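Local atomic coordinates of gene activator AphA (Vibrio cholerae, PDB entry 1YG2), a protein that activates virulence gene expression in Vibrio cholerae, probably by binding promoter DNA as a dimer through its winged-helix domain. Residues R93-F96 against S97-L100; E117-E120 against E121-L125; T153-R156 against N157-R161; Q162-I165 against Q166-E170. All blocks are in the same frame, centred on the assembly; numbering follows the deposited sequence.

Contact 1 (R93-F96 against S97-L100); sequences RDEF and SAKL
Asp94 OD1 accepts from both the backbone N and the hydroxyl of Ser97. The backbone N of Ser97 reaches it at 2.5 Å in a rather bent bond (N-H...O 140°), on the anti side but tilted out of the carboxylate plane, and Ser97 OG donates to the same OD1 at 2.6 Å from above the opposite face. With CG of Asp94 anti to its own backbone N (chi1 -173°), the acid swings forward over the first turn, where the serine hydroxyl, lying beside its own N, can share the oxygen. Behind this grip the backbone takes over: Asp94 O receives Ala98 N at 2.9 Å, and Glu95 O and Phe96 O bind Lys99 N and Leu100 N in the same i to i+4 step. Glu95 and Lys99 make no direct ion pair, with Glu95 OE2 and Lys99 NZ 4.8 Å apart. Both polar ends are turned to the second subunit instead, Glu95 to Trp82 of that subunit and Lys99 to Gln85 O and the Trp82 ring there. Phe96 packs inward on Trp164 and Leu118. The arrangement is a classical helix N-cap: an aspartate caps the start of helix 95-101, at the dimer interface of the C-terminal domain.

Contact 2 (E117-E120 against E121-L125); sequences ELVE and ESRKL
Turning OG of Ser122 anti to its carbonyl carbon and beside its own N (chi1 -66°) points the hydroxyl back at Leu118 O, one turn earlier, while the extended Arg123 chain runs alongside Val119 in the same direction. This is the i to i+4 pattern of an alpha-helix, here the middle of the long helix 108-136, which pairs with helix 145-177 in the C-terminal domain. Leu118 O accepts twice, from Ser122 N at 3.0 Å and from Ser122 OG at 2.7 Å, the two donors arriving from opposite faces of the carbonyl plane; the second bond keeps a buried hydroxyl satisfied within its own helix. A long, doubtful salt bridge (3.4 Å) may join Glu120 OE2 to Arg123 NH1, whose position is less certain. Arg123 has its stronger partner in Asp169 of helix 145-177, so it ties the two helices together. Val119 and Ser122 face that same helix. On another side, the side chains of Glu117 and Glu121 slant across each other; such closeness of like charges may favour a proton on one of them, for Glu117 OE2 lies just 2.9 Å from Glu121 OE2.

Contact 3 (T153-R156 against N157-R161); sequences TLRR and NLLVR
Leu154 O meets Asn157 and Leu158 through three weak bonds. Leu158 N approaches Leu154 O almost straight but at 3.4 Å. Asn157 N lies 3.3 Å from Leu154 O at a poor 121°, and the side-chain ND2 of Asn157 adds a third approach to Leu154 O at 3.5 Å. No single strong donor holds this carbonyl among the three, consistent with a slightly stretched turn. One residue on, the helix is regular again: Leu159 N points straight at Arg155 O at 3.0 Å, and Val160 N binds Arg156 O at 3.1 Å. Asn157 is buried, and both ends of its amide find partners. Its ND2 has its main acceptor in Tyr31 O of the N-terminal part of the chain, while Asn157 OD1 takes a weak bond from Arg156 NH1 at 3.4 Å, the guanidinium and amide planes standing 80° apart. Arg155, bent at chi2 and chi3, brings NH1 to 3.9 Å from Leu158 CD2 and NH2 close to the methyls of Leu159. Its charge is met by Glu133 of the same chain and Glu170 of the second subunit, whereas Arg156 NE forms a long, weak ion pair with Asp94 of the second subunit. The whole makes up about two and a half turns within helix 145-177, whose polar side chains link the winged-helix domain, the helical C-terminal domain and the partner subunit of the dimer.

Contact 4 (Q162-I165 against Q166-E170); sequences QAWI and QWADE
Gln162 O takes the N-H of Gln166 at 3.0 Å, and Ala163 O does the same for Trp167 N. At Trp164 the side chains begin to carry the contact. Its CG stands anti to the backbone N (chi1 -174°), which lays the indole forward along the helix so that one face of its six-membered ring lies under the Ala168 methyl. Ala168 CB sits 4.0 Å from that ring's centroid and 18° off the normal, a clear CH-pi contact. The Trp167 indole slants against the pyrrole end of the same side chain: Trp164 NE1 is 3.8 Å from Trp167 CE3, and the ring planes are inclined at 59°. This tryptophan-rich part of helix 145-177 belongs to the apolar core where helices 95-101, 108-136 and 145-177 meet the second subunit, with Ser97 of helix 95-101 packed on Trp167. From the second subunit, His89 meets Trp164 edge-to-face and Leu152 O accepts from Trp167 NE1. Ile165 comes next, running side by side with Asp169, its CG2 3.9 Å from Asp169 OD2, the oxygen that also serves Arg123. Ile165 O accepts from Asp169 N at 3.0 Å.

Contacts 1 and 4 are the buried pair and differ in chemistry: a polar cap opens helix 95-101, whereas indoles and small apolar groups line one face of helix 145-177. Phe96 joins the two. Contacts 2 and 3 are partly buried and richer in charge. Contact 2 lies on helix 108-136 and is tied to contact 4 by the Arg123 to Asp169 salt bridge and by Val119 on Ala168; it meets contact 3 where Ser122 OG lies 3.1 Å from Arg161 NE. Contacts 3 and 4 are consecutive stretches of one helix, yet contact 3 also reaches the N-terminal part of the chain. All four touch the second subunit, contact 2 through just two residues.

Contact 1 (R93-F96 against S97-L100)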
loop_
_atom_site.group_PDB
_atom_site.type_symbol
_atom_site.label_atom_id
_atom_site.label_comp_id
_atom_site.label_asym_id
_atom_site.label_seq_id
_atom_site.Cartn_x
_atom_site.Cartn_y
_atom_site.Cartn_z
ATOM N N ARG A 93 2.192 6.575 3.923
ATOM C CA ARG A 93 3.349 6.643 4.802
ATOM C C ARG A 93 4.332 5.689 4.139
ATOM O O ARG A 93 4.551 4.576 4.617
ATOM C CB ARG A 93 3.005 6.148 6.214
ATOM C CG ARG A 93 2.014 7.017 7.007
ATOM C CD ARG A 93 1.699 6.354 8.350
ATOM N NE ARG A 93 0.473 6.849 8.974
ATOM C CZ ARG A 93 0.335 8.069 9.476
ATOM N NH1 ARG A 93 1.351 8.916 9.424
ATOM N NH2 ARG A 93 -0.812 8.436 10.032
ATOM N N ASP A 94 4.919 6.127 3.031
ATOM C CA ASP A 94 5.839 5.283 2.289
ATOM C C ASP A 94 7.251 5.183 2.846
ATOM O O ASP A 94 8.029 6.142 2.818
ATOM C CB ASP A 94 5.900 5.733 0.833
ATOM C CG ASP A 94 6.700 4.783 -0.021
ATOM O OD1 ASP A 94 7.834 5.115 -0.401
ATOM O OD2 ASP A 94 6.192 3.684 -0.304
ATOM N N GLU A 95 7.586 3.987 3.315
ATOM C CA GLU A 95 8.893 3.723 3.893
ATOM C C GLU A 95 10.030 3.895 2.891
ATOM O O GLU A 95 11.106 4.371 3.241
ATOM C CB GLU A 95 8.932 2.309 4.472
ATOM C CG GLU A 95 10.088 2.085 5.427
ATOM C CD GLU A 95 9.887 2.781 6.764
ATOM O OE1 GLU A 95 8.989 3.645 6.867
ATOM O OE2 GLU A 95 10.637 2.463 7.711
ATOM N N PHE A 96 9.803 3.505 1.646
ATOM C CA PHE A 96 10.848 3.641 0.637
ATOM C C PHE A 96 11.153 5.100 0.370
ATOM O O PHE A 96 12.310 5.485 0.197
ATOM C CB PHE A 96 10.423 2.965 -0.663
ATOM C CG PHE A 96 10.300 1.481 -0.545
ATOM C CD1 PHE A 96 9.049 0.869 -0.550
ATOM C CD2 PHE A 96 11.437 0.697 -0.409
ATOM C CE1 PHE A 96 8.932 -0.505 -0.416
ATOM C CE2 PHE A 96 11.338 -0.680 -0.271
ATOM C CZ PHE A 96 10.082 -1.285 -0.276
ATOM N N SER A 97 10.105 5.915 0.334
ATOM C CA SER A 97 10.268 7.342 0.095
ATOM C C SER A 97 10.965 7.955 1.298
ATOM O O SER A 97 11.863 8.782 1.150
ATOM C CB SER A 97 8.913 8.012 -0.114
ATOM O OG SER A 97 8.307 7.548 -1.310
ATOM N N ALA A 98 10.545 7.537 2.488
ATOM C CA ALA A 98 11.140 8.033 3.717
ATOM C C ALA A 98 12.648 7.746 3.742
ATOM O O ALA A 98 13.433 8.600 4.116
ATOM C CB ALA A 98 10.457 7.387 4.915
ATOM N N LYS A 99 13.048 6.546 3.334
ATOM C CA LYS A 99 14.464 6.197 3.308
ATOM C C LYS A 99 15.173 7.015 2.226
ATOM O O LYS A 99 16.292 7.481 2.419
ATOM C CB LYS A 99 14.650 4.705 3.008
ATOM C CG LYS A 99 14.155 3.745 4.088
ATOM C CD LYS A 99 15.059 3.715 5.298
ATOM C CE LYS A 99 14.593 2.667 6.330
ATOM N NZ LYS A 99 14.868 1.258 5.915
ATOM N N LEU A 100 14.521 7.178 1.082
ATOM C CA LEU A 100 15.106 7.936 -0.020
ATOM C C LEU A 100 15.494 9.329 0.458
ATOM O O LEU A 100 16.603 9.790 0.218
ATOM C CB LEU A 100 14.106 8.063 -1.169
ATOM C CG LEU A 100 14.566 8.000 -2.631
ATOM C CD1 LEU A 100 13.735 8.998 -3.403
ATOM C CD2 LEU A 100 16.053 8.302 -2.800
#

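Contact 2 (E117-E120 against E121-L125)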
loop_
_atom_site.group_PDB
_atom_site.type_symbol
_atom_site.label_atom_id
_atom_site.label_comp_id
_atom_site.label_asym_id
_atom_site.label_seq_id
_atom_site.Cartn_x
_atom_site.Cartn_y
_atom_site.Cartn_z
ATOM N N GLU A 117 17.579 -4.841 -4.890
ATOM C CA GLU A 117 17.190 -6.190 -4.523
ATOM C C GLU A 117 15.685 -6.389 -4.647
ATOM O O GLU A 117 15.238 -7.325 -5.304
ATOM C CB GLU A 117 17.607 -6.509 -3.089
ATOM C CG GLU A 117 17.026 -7.825 -2.592
ATOM C CD GLU A 117 16.361 -7.695 -1.236
ATOM O OE1 GLU A 117 16.033 -6.554 -0.844
ATOM O OE2 GLU A 117 16.157 -8.736 -0.569
ATOM N N LEU A 118 14.905 -5.516 -4.013
ATOM C CA LEU A 118 13.450 -5.636 -4.060
ATOM C C LEU A 118 12.855 -5.421 -5.451
ATOM O O LEU A 118 11.722 -5.824 -5.721
ATOM C CB LEU A 118 12.798 -4.672 -3.060
ATOM C CG LEU A 118 12.744 -5.138 -1.597
ATOM C CD1 LEU A 118 12.013 -4.105 -0.759
ATOM C CD2 LEU A 118 12.021 -6.477 -1.498
ATOM N N VAL A 119 13.612 -4.788 -6.335
ATOM C CA VAL A 119 13.121 -4.564 -7.680
ATOM C C VAL A 119 13.144 -5.890 -8.428
ATOM O O VAL A 119 12.186 -6.242 -9.118
ATOM C CB VAL A 119 13.985 -3.538 -8.437
ATOM C CG1 VAL A 119 13.463 -3.362 -9.844
ATOM C CG2 VAL A 119 13.953 -2.205 -7.717
ATOM N N GLU A 120 14.237 -6.630 -8.276
ATOM C CA GLU A 120 14.373 -7.914 -8.949
ATOM C C GLU A 120 13.304 -8.894 -8.495
ATOM O O GLU A 120 12.742 -9.628 -9.308
ATOM C CB GLU A 120 15.770 -8.493 -8.716
ATOM C CG GLU A 120 16.869 -7.700 -9.412
ATOM C CD GLU A 120 16.623 -7.535 -10.910
ATOM O OE1 GLU A 120 16.416 -8.561 -11.598
ATOM O OE2 GLU A 120 16.641 -6.383 -11.399
ATOM N N GLU A 121 13.017 -8.907 -7.200
ATOM C CA GLU A 121 11.984 -9.789 -6.684
ATOM C C GLU A 121 10.665 -9.364 -7.320
ATOM O O GLU A 121 9.902 -10.197 -7.809
ATOM C CB GLU A 121 11.883 -9.659 -5.169
ATOM C CG GLU A 121 13.112 -10.129 -4.421
ATOM C CD GLU A 121 13.067 -9.741 -2.958
ATOM O OE1 GLU A 121 12.040 -10.032 -2.305
ATOM O OE2 GLU A 121 14.052 -9.144 -2.462
ATOM N N SER A 122 10.408 -8.057 -7.309
ATOM C CA SER A 122 9.186 -7.517 -7.892
ATOM C C SER A 122 9.085 -7.953 -9.342
ATOM O O SER A 122 8.005 -8.301 -9.814
ATOM C CB SER A 122 9.181 -5.991 -7.817
ATOM O OG SER A 122 9.118 -5.551 -6.479
ATOM N N ARG A 123 10.212 -7.934 -10.046
ATOM C CA ARG A 123 10.228 -8.349 -11.438
ATOM C C ARG A 123 9.849 -9.809 -11.546
ATOM O O ARG A 123 9.098 -10.191 -12.438
ATOM C CB ARG A 123 11.601 -8.121 -12.064
ATOM C CG ARG A 123 11.870 -6.666 -12.404
ATOM C CD ARG A 123 12.897 -6.544 -13.517
ATOM N NE ARG A 123 12.904 -5.210 -14.110
ATOM C CZ ARG A 123 13.518 -4.158 -13.578
ATOM N NH1 ARG A 123 14.182 -4.280 -12.440
ATOM N NH2 ARG A 123 13.467 -2.980 -14.187
ATOM N N LYS A 124 10.366 -10.621 -10.631
ATOM C CA LYS A 124 10.054 -12.043 -10.623
ATOM C C LYS A 124 8.569 -12.234 -10.343
ATOM O O LYS A 124 7.917 -13.064 -10.959
ATOM C CB LYS A 124 10.851 -12.780 -9.539
ATOM C CG LYS A 124 12.352 -12.802 -9.748
ATOM C CD LYS A 124 13.045 -13.680 -8.707
ATOM C CE LYS A 124 12.788 -13.184 -7.283
ATOM N NZ LYS A 124 13.481 -14.020 -6.257
ATOM N N LEU A 125 8.045 -11.468 -9.395
ATOM C CA LEU A 125 6.639 -11.568 -9.035
ATOM C C LEU A 125 5.736 -11.147 -10.198
ATOM O O LEU A 125 4.690 -11.749 -10.424
ATOM C CB LEU A 125 6.357 -10.698 -7.810
ATOM C CG LEU A 125 5.026 -10.924 -7.096
ATOM C CD1 LEU A 125 4.919 -12.384 -6.658
ATOM C CD2 LEU A 125 4.932 -9.992 -5.892
#

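Contact 3 (T153-R156 against N157-R161)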
loop_
_atom_site.group_PDB
_atom_site.type_symbol
_atom_site.label_atom_id
_atom_site.label_comp_id
_atom_site.label_asym_id
_atom_site.label_seq_id
_atom_site.Cartn_x
_atom_site.Cartn_y
_atom_site.Cartn_z
ATOM N N THR A 153 -8.425 -9.288 -9.525
ATOM C CA THR A 153 -7.584 -9.189 -8.339
ATOM C C THR A 153 -6.141 -9.469 -8.736
ATOM O O THR A 153 -5.217 -8.849 -8.213
ATOM C CB THR A 153 -7.999 -10.173 -7.240
ATOM O OG1 THR A 153 -7.875 -11.509 -7.728
ATOM C CG2 THR A 153 -9.431 -9.897 -6.796
ATOM N N LEU A 154 -5.949 -10.402 -9.667
ATOM C CA LEU A 154 -4.601 -10.717 -10.135
ATOM C C LEU A 154 -4.031 -9.471 -10.820
ATOM O O LEU A 154 -2.893 -9.068 -10.569
ATOM C CB LEU A 154 -4.625 -11.892 -11.137
ATOM C CG LEU A 154 -3.296 -12.209 -11.841
ATOM C CD1 LEU A 154 -2.238 -12.515 -10.811
ATOM C CD2 LEU A 154 -3.452 -13.393 -12.778
ATOM N N ARG A 155 -4.839 -8.850 -11.673
ATOM C CA ARG A 155 -4.410 -7.663 -12.407
ATOM C C ARG A 155 -3.971 -6.510 -11.504
ATOM O O ARG A 155 -3.136 -5.695 -11.898
ATOM C CB ARG A 155 -5.536 -7.167 -13.322
ATOM C CG ARG A 155 -6.091 -8.208 -14.285
ATOM C CD ARG A 155 -5.457 -8.110 -15.637
ATOM N NE ARG A 155 -5.449 -6.730 -16.111
ATOM C CZ ARG A 155 -4.502 -6.244 -16.901
ATOM N NH1 ARG A 155 -3.514 -7.043 -17.296
ATOM N NH2 ARG A 155 -4.511 -4.966 -17.261
ATOM N N ARG A 156 -4.523 -6.427 -10.296
ATOM C CA ARG A 156 -4.149 -5.329 -9.404
ATOM C C ARG A 156 -2.681 -5.393 -8.990
ATOM O O ARG A 156 -1.979 -4.383 -9.029
ATOM C CB ARG A 156 -5.028 -5.319 -8.150
ATOM C CG ARG A 156 -4.985 -3.984 -7.421
ATOM C CD ARG A 156 -5.176 -4.129 -5.924
ATOM N NE ARG A 156 -3.994 -3.644 -5.221
ATOM C CZ ARG A 156 -3.057 -4.425 -4.697
ATOM N NH1 ARG A 156 -3.168 -5.744 -4.782
ATOM N NH2 ARG A 156 -1.990 -3.888 -4.119
ATOM N N ASN A 157 -2.215 -6.573 -8.586
ATOM C CA ASN A 157 -0.820 -6.731 -8.166
ATOM C C ASN A 157 0.055 -6.339 -9.319
ATOM O O ASN A 157 1.044 -5.630 -9.169
ATOM C CB ASN A 157 -0.479 -8.186 -7.853
ATOM C CG ASN A 157 -1.351 -8.776 -6.796
ATOM O OD1 ASN A 157 -1.257 -8.412 -5.622
ATOM N ND2 ASN A 157 -2.218 -9.700 -7.199
ATOM N N LEU A 158 -0.326 -6.833 -10.481
ATOM C CA LEU A 158 0.420 -6.595 -11.694
ATOM C C LEU A 158 0.640 -5.118 -11.988
ATOM O O LEU A 158 1.781 -4.645 -12.039
ATOM C CB LEU A 158 -0.299 -7.261 -12.864
ATOM C CG LEU A 158 0.534 -7.458 -14.125
ATOM C CD1 LEU A 158 1.716 -8.362 -13.803
ATOM C CD2 LEU A 158 -0.333 -8.078 -15.219
ATOM N N LEU A 159 -0.453 -4.388 -12.168
ATOM C CA LEU A 159 -0.384 -2.969 -12.490
ATOM C C LEU A 159 0.350 -2.148 -11.444
ATOM O O LEU A 159 1.207 -1.324 -11.778
ATOM C CB LEU A 159 -1.799 -2.427 -12.701
ATOM C CG LEU A 159 -2.506 -3.051 -13.911
ATOM C CD1 LEU A 159 -3.962 -2.605 -13.987
ATOM C CD2 LEU A 159 -1.758 -2.641 -15.177
ATOM N N VAL A 160 0.025 -2.373 -10.179
ATOM C CA VAL A 160 0.666 -1.635 -9.106
ATOM C C VAL A 160 2.143 -1.985 -9.008
ATOM O O VAL A 160 3.004 -1.100 -9.024
ATOM C CB VAL A 160 -0.014 -1.923 -7.757
ATOM C CG1 VAL A 160 0.767 -1.270 -6.634
ATOM C CG2 VAL A 160 -1.431 -1.390 -7.775
ATOM N N ARG A 161 2.428 -3.278 -8.919
ATOM C CA ARG A 161 3.801 -3.751 -8.819
ATOM C C ARG A 161 4.633 -3.213 -9.980
ATOM O O ARG A 161 5.778 -2.805 -9.797
ATOM C CB ARG A 161 3.827 -5.276 -8.831
ATOM C CG ARG A 161 5.053 -5.857 -8.190
ATOM C CD ARG A 161 5.034 -5.575 -6.705
ATOM N NE ARG A 161 6.098 -6.293 -6.018
ATOM C CZ ARG A 161 6.138 -6.478 -4.706
ATOM N NH1 ARG A 161 5.168 -5.996 -3.940
ATOM N NH2 ARG A 161 7.144 -7.148 -4.161
#

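Contact 4 (Q162-I165 against Q166-E170)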
loop_
_atom_site.group_PDB
_atom_site.type_symbol
_atom_site.label_atom_id
_atom_site.label_comp_id
_atom_site.label_asym_id
_atom_site.label_seq_id
_atom_site.Cartn_x
_atom_site.Cartn_y
_atom_site.Cartn_z
ATOM N N GLN A 162 4.051 -3.215 -11.176
ATOM C CA GLN A 162 4.744 -2.708 -12.357
ATOM C C GLN A 162 5.015 -1.223 -12.194
ATOM O O GLN A 162 6.076 -0.725 -12.575
ATOM C CB GLN A 162 3.905 -2.938 -13.613
ATOM C CG GLN A 162 4.049 -4.332 -14.213
ATOM C CD GLN A 162 3.157 -4.547 -15.432
ATOM O OE1 GLN A 162 3.467 -5.357 -16.306
ATOM N NE2 GLN A 162 2.036 -3.836 -15.484
ATOM N N ALA A 163 4.050 -0.512 -11.626
ATOM C CA ALA A 163 4.216 0.914 -11.417
ATOM C C ALA A 163 5.342 1.141 -10.412
ATOM O O ALA A 163 6.150 2.045 -10.569
ATOM C CB ALA A 163 2.912 1.531 -10.911
ATOM N N TRP A 164 5.400 0.306 -9.381
ATOM C CA TRP A 164 6.440 0.463 -8.373
ATOM C C TRP A 164 7.838 0.191 -8.948
ATOM O O TRP A 164 8.814 0.858 -8.584
ATOM C CB TRP A 164 6.174 -0.463 -7.189
ATOM C CG TRP A 164 7.122 -0.227 -6.071
ATOM C CD1 TRP A 164 6.983 0.666 -5.042
ATOM C CD2 TRP A 164 8.393 -0.860 -5.887
ATOM N NE1 TRP A 164 8.092 0.624 -4.229
ATOM C CE2 TRP A 164 8.971 -0.302 -4.722
ATOM C CE3 TRP A 164 9.099 -1.844 -6.593
ATOM C CZ2 TRP A 164 10.225 -0.698 -4.247
ATOM C CZ3 TRP A 164 10.349 -2.238 -6.117
ATOM C CH2 TRP A 164 10.898 -1.664 -4.953
ATOM N N ILE A 165 7.926 -0.785 -9.849
ATOM C CA ILE A 165 9.191 -1.124 -10.504
ATOM C C ILE A 165 9.629 0.056 -11.365
ATOM O O ILE A 165 10.800 0.427 -11.390
ATOM C CB ILE A 165 9.032 -2.354 -11.413
ATOM C CG1 ILE A 165 8.745 -3.589 -10.558
ATOM C CG2 ILE A 165 10.281 -2.511 -12.290
ATOM C CD1 ILE A 165 8.450 -4.840 -11.362
ATOM N N GLN A 166 8.680 0.645 -12.080
ATOM C CA GLN A 166 8.997 1.805 -12.908
ATOM C C GLN A 166 9.584 2.909 -12.014
ATOM O O GLN A 166 10.567 3.559 -12.369
ATOM C CB GLN A 166 7.727 2.306 -13.595
ATOM C CG GLN A 166 7.951 3.375 -14.637
ATOM C CD GLN A 166 6.651 3.840 -15.288
ATOM O OE1 GLN A 166 5.861 3.034 -15.773
ATOM N NE2 GLN A 166 6.433 5.148 -15.305
ATOM N N TRP A 167 8.977 3.113 -10.848
ATOM C CA TRP A 167 9.447 4.134 -9.916
ATOM C C TRP A 167 10.833 3.802 -9.361
ATOM O O TRP A 167 11.725 4.646 -9.329
ATOM C CB TRP A 167 8.476 4.275 -8.742
ATOM C CG TRP A 167 8.948 5.273 -7.748
ATOM C CD1 TRP A 167 9.053 6.621 -7.935
ATOM C CD2 TRP A 167 9.449 5.008 -6.437
ATOM N NE1 TRP A 167 9.597 7.212 -6.821
ATOM C CE2 TRP A 167 9.853 6.242 -5.884
ATOM C CE3 TRP A 167 9.610 3.841 -5.672
ATOM C CZ2 TRP A 167 10.398 6.355 -4.602
ATOM C CZ3 TRP A 167 10.152 3.947 -4.396
ATOM C CH2 TRP A 167 10.544 5.201 -3.876
ATOM N N ALA A 168 10.991 2.566 -8.906
ATOM C CA ALA A 168 12.251 2.105 -8.339
ATOM C C ALA A 168 13.399 2.332 -9.314
ATOM O O ALA A 168 14.479 2.776 -8.915
ATOM C CB ALA A 168 12.137 0.640 -7.983
ATOM N N ASP A 169 13.174 2.036 -10.592
ATOM C CA ASP A 169 14.218 2.251 -11.589
ATOM C C ASP A 169 14.552 3.732 -11.672
ATOM O O ASP A 169 15.717 4.104 -11.790
ATOM C CB ASP A 169 13.786 1.765 -12.974
ATOM C CG ASP A 169 13.750 0.257 -13.083
ATOM O OD1 ASP A 169 14.462 -0.423 -12.308
ATOM O OD2 ASP A 169 13.013 -0.247 -13.962
ATOM N N GLU A 170 13.533 4.589 -11.623
ATOM C CA GLU A 170 13.788 6.024 -11.687
ATOM C C GLU A 170 14.664 6.463 -10.523
ATOM O O GLU A 170 15.556 7.291 -10.687
ATOM C CB GLU A 170 12.482 6.817 -11.668
ATOM C CG GLU A 170 11.768 6.825 -12.992
ATOM C CD GLU A 170 10.643 7.832 -13.033
ATOM O OE1 GLU A 170 10.825 8.967 -12.542
ATOM O OE2 GLU A 170 9.575 7.494 -13.572
#